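Local coordinates for protein endo-1,4-beta-xylanase (Pseudoalteromonas haloplanktis, PDB 1H12) that hydrolyses internal beta-1,4-linkages of xylan as a cold-adapted glycoside hydrolase of family 8, at residues A[87-92]-A[389-394]. Numbering follows the deposited sequence.
Sequences AVMLNK and AMLHVS
Ala87 O takes the N-H of Lys92 N (2.9 Å), the long bond of the Schellman motif that ends helix 77-89, and a weak second one from Leu90 N; Leu90, in this turn, meets Leu391 with the end of its side chain. Asn91, with positive phi, is the C-prime residue of the motif, and Asn91 N bonds Val88 O at 3.2 Å. In the (alpha/alpha)6 barrel expected of this family, the contact joins the C-terminal ends of helices 77-89 and 379-392, and it is wholly apolar. Leu391 reaches across from helix 379-392 with CG beside its own backbone N (chi1 -58°), and its two methyls meet different residues. Leu391 CD1 lies 4.1 Å from Met89 CB, the first side-chain carbon of a residue that starts toward Leu391 and then bends at chi2 (-54°), carrying its thioether away from it; Met89 also packs on Phe151 of helix 143-160. At this helix end, Trp160 NE1 bonds Asn91 OD1 and Arg159 NH2 bonds Val88 O. Leu90 also touches Phe37 of helix 29-40. The Leu90 and Leu391 side chains meet at a slant, Leu391 CD2 lying 3.7 Å from both Leu90 CG and Leu90 CD2 and 3.9 Å from Leu90 CD1.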
ATOM      1  N   ALA A  87      12.752  -0.545   0.627  1.00  7.51           N
ATOM      2  CA  ALA A  87      14.189  -0.267   0.596  1.00  7.92           C
ATOM      3  C   ALA A  87      14.574   0.852   1.556  1.00  7.17           C
ATOM      4  O   ALA A  87      15.551   0.746   2.284  1.00  8.30           O
ATOM      5  CB  ALA A  87      14.596   0.042  -0.858  1.00  8.27           C
ATOM      6  N   VAL A  88      13.826   1.977   1.562  1.00  7.57           N
ATOM      7  CA  VAL A  88      14.232   3.084   2.431  1.00  7.61           C
ATOM      8  C   VAL A  88      14.109   2.682   3.891  1.00  7.56           C
ATOM      9  O   VAL A  88      14.934   3.093   4.714  1.00  8.26           O
ATOM     10  CB  VAL A  88      13.534   4.401   2.095  1.00  7.76           C
ATOM     11  CG1 VAL A  88      12.055   4.425   2.420  1.00  9.19           C
ATOM     12  CG2 VAL A  88      14.232   5.568   2.775  1.00  8.85           C
ATOM     13  N   MET A  89      13.122   1.878   4.254  1.00  7.98           N
ATOM     14  CA  MET A  89      12.976   1.476   5.646  1.00  7.79           C
ATOM     15  C   MET A  89      14.153   0.638   6.138  1.00  8.17           C
ATOM     16  O   MET A  89      14.465   0.657   7.337  1.00  9.11           O
ATOM     17  CB  MET A  89      11.676   0.716   5.871  1.00  8.49           C
ATOM     18  CG  MET A  89      10.404   1.554   5.653  1.00  8.50           C
ATOM     19  SD  MET A  89      10.410   3.075   6.630  1.00  8.51           S
ATOM     20  CE  MET A  89       9.119   3.929   5.778  1.00  9.69           C
ATOM     21  N   LEU A  90      14.782  -0.120   5.248  1.00  8.26           N
ATOM     22  CA  LEU A  90      15.923  -0.970   5.611  1.00  8.39           C
ATOM     23  C   LEU A  90      17.254  -0.380   5.207  1.00  8.19           C
ATOM     24  O   LEU A  90      18.291  -1.042   5.351  1.00  9.43           O
ATOM     25  CB  LEU A  90      15.711  -2.372   5.068  1.00  9.12           C
ATOM     26  CG  LEU A  90      14.532  -3.134   5.673  1.00  9.85           C
ATOM     27  CD1 LEU A  90      14.411  -4.480   5.056  1.00 11.62           C
ATOM     28  CD2 LEU A  90      14.603  -3.265   7.187  1.00 12.97           C
ATOM     29  N   ASN A  91      17.271   0.857   4.806  1.00  8.22           N
ATOM     30  CA  ASN A  91      18.537   1.564   4.485  1.00  8.18           C
ATOM     31  C   ASN A  91      19.222   0.960   3.253  1.00  8.51           C
ATOM     32  O   ASN A  91      20.437   0.884   3.189  1.00 10.72           O
ATOM     33  CB  ASN A  91      19.493   1.648   5.674  1.00  8.65           C
ATOM     34  CG  ASN A  91      20.053   3.042   5.887  1.00  8.87           C
ATOM     35  OD1 ASN A  91      19.524   4.032   5.393  1.00  9.85           O
ATOM     36  ND2 ASN A  91      21.152   3.100   6.664  1.00 10.29           N
ATOM     37  N   LYS A  92      18.418   0.552   2.261  1.00  8.32           N
ATOM     38  CA  LYS A  92      18.900  -0.130   1.060  1.00  8.20           C
ATOM     39  C   LYS A  92      18.936   0.845  -0.122  1.00  8.29           C
ATOM     40  O   LYS A  92      18.046   0.874  -0.976  1.00  8.52           O
ATOM     41  CB  LYS A  92      18.039  -1.343   0.763  0.50  8.59           C
ATOM     42  CG  LYS A  92      17.952  -2.330   1.916  0.50 10.16           C
ATOM     43  CD  LYS A  92      19.253  -3.071   2.131  0.50 12.09           C
ATOM     44  CE  LYS A  92      19.126  -4.112   3.191  0.50 13.36           C
ATOM     45  NZ  LYS A  92      20.376  -4.895   3.276  0.50 17.73           N
ATOM     46  N   ALA A 389       4.371  -5.941   5.231  1.00  8.06           N
ATOM     47  CA  ALA A 389       3.893  -6.381   6.530  1.00  7.84           C
ATOM     48  C   ALA A 389       5.073  -6.747   7.468  1.00  8.35           C
ATOM     49  O   ALA A 389       5.035  -6.469   8.656  1.00  8.88           O
ATOM     50  CB  ALA A 389       2.988  -7.563   6.375  1.00  8.75           C
ATOM     51  N   MET A 390       6.103  -7.402   6.912  1.00  8.27           N
ATOM     52  CA  MET A 390       7.253  -7.728   7.709  1.00  8.79           C
ATOM     53  C   MET A 390       7.858  -6.495   8.349  1.00  9.38           C
ATOM     54  O   MET A 390       8.301  -6.546   9.510  1.00 10.55           O
ATOM     55  CB  MET A 390       8.308  -8.506   6.901  1.00 10.65           C
ATOM     56  CG  MET A 390       8.043  -9.987   6.772  1.00 12.30           C
ATOM     57  SD  MET A 390       7.921 -10.854   8.347  1.00 14.77           S
ATOM     58  CE  MET A 390       9.162 -10.394   8.904  1.00 17.52           C
ATOM     59  N   LEU A 391       7.911  -5.369   7.624  1.00  8.51           N
ATOM     60  CA  LEU A 391       8.359  -4.131   8.166  1.00  8.78           C
ATOM     61  C   LEU A 391       7.412  -3.595   9.258  1.00  8.72           C
ATOM     62  O   LEU A 391       7.857  -3.174  10.350  1.00  9.29           O
ATOM     63  CB  LEU A 391       8.552  -3.077   7.064  1.00  9.31           C
ATOM     64  CG  LEU A 391       9.531  -3.492   6.003  1.00 10.56           C
ATOM     65  CD1 LEU A 391       9.400  -2.551   4.811  1.00 11.85           C
ATOM     66  CD2 LEU A 391      10.962  -3.479   6.533  1.00 12.06           C
ATOM     67  N   HIS A 392       6.117  -3.609   8.977  1.00  7.90           N
ATOM     68  CA  HIS A 392       5.146  -3.098   9.894  1.00  8.19           C
ATOM     69  C   HIS A 392       5.067  -3.823  11.211  1.00  8.87           C
ATOM     70  O   HIS A 392       4.727  -3.194  12.216  1.00 10.35           O
ATOM     71  CB  HIS A 392       3.752  -3.113   9.261  1.00  7.99           C
ATOM     72  CG  HIS A 392       3.485  -1.977   8.339  1.00  7.69           C
ATOM     73  ND1 HIS A 392       3.435  -0.683   8.784  1.00  8.49           N
ATOM     74  CD2 HIS A 392       3.225  -1.974   7.003  1.00  8.00           C
ATOM     75  CE1 HIS A 392       3.166   0.086   7.723  1.00  8.42           C
ATOM     76  NE2 HIS A 392       3.025  -0.668   6.630  1.00  8.66           N
ATOM     77  N   VAL A 393       5.310  -5.119  11.205  1.00  8.90           N
ATOM     78  CA  VAL A 393       5.128  -5.930  12.427  1.00  9.53           C
ATOM     79  C   VAL A 393       6.402  -6.110  13.218  1.00 10.54           C
ATOM     80  O   VAL A 393       6.395  -6.774  14.257  1.00 12.40           O
ATOM     81  CB  VAL A 393       4.479  -7.306  12.135  1.00  9.92           C
ATOM     82  CG1 VAL A 393       3.183  -7.167  11.389  1.00 10.64           C
ATOM     83  CG2 VAL A 393       5.428  -8.274  11.465  1.00 11.74           C
ATOM     84  N   SER A 394       7.498  -5.514  12.758  1.00 10.85           N
ATOM     85  CA  SER A 394       8.806  -5.623  13.410  1.00 11.27           C
ATOM     86  C   SER A 394       9.314  -4.266  13.874  1.00 11.39           C
ATOM     87  O   SER A 394      10.519  -4.158  14.230  1.00 13.52           O
ATOM     88  CB  SER A 394       9.769  -6.260  12.456  1.00 12.16           C
ATOM     89  OG  SER A 394       9.965  -5.394  11.305  1.00 10.89           O
TER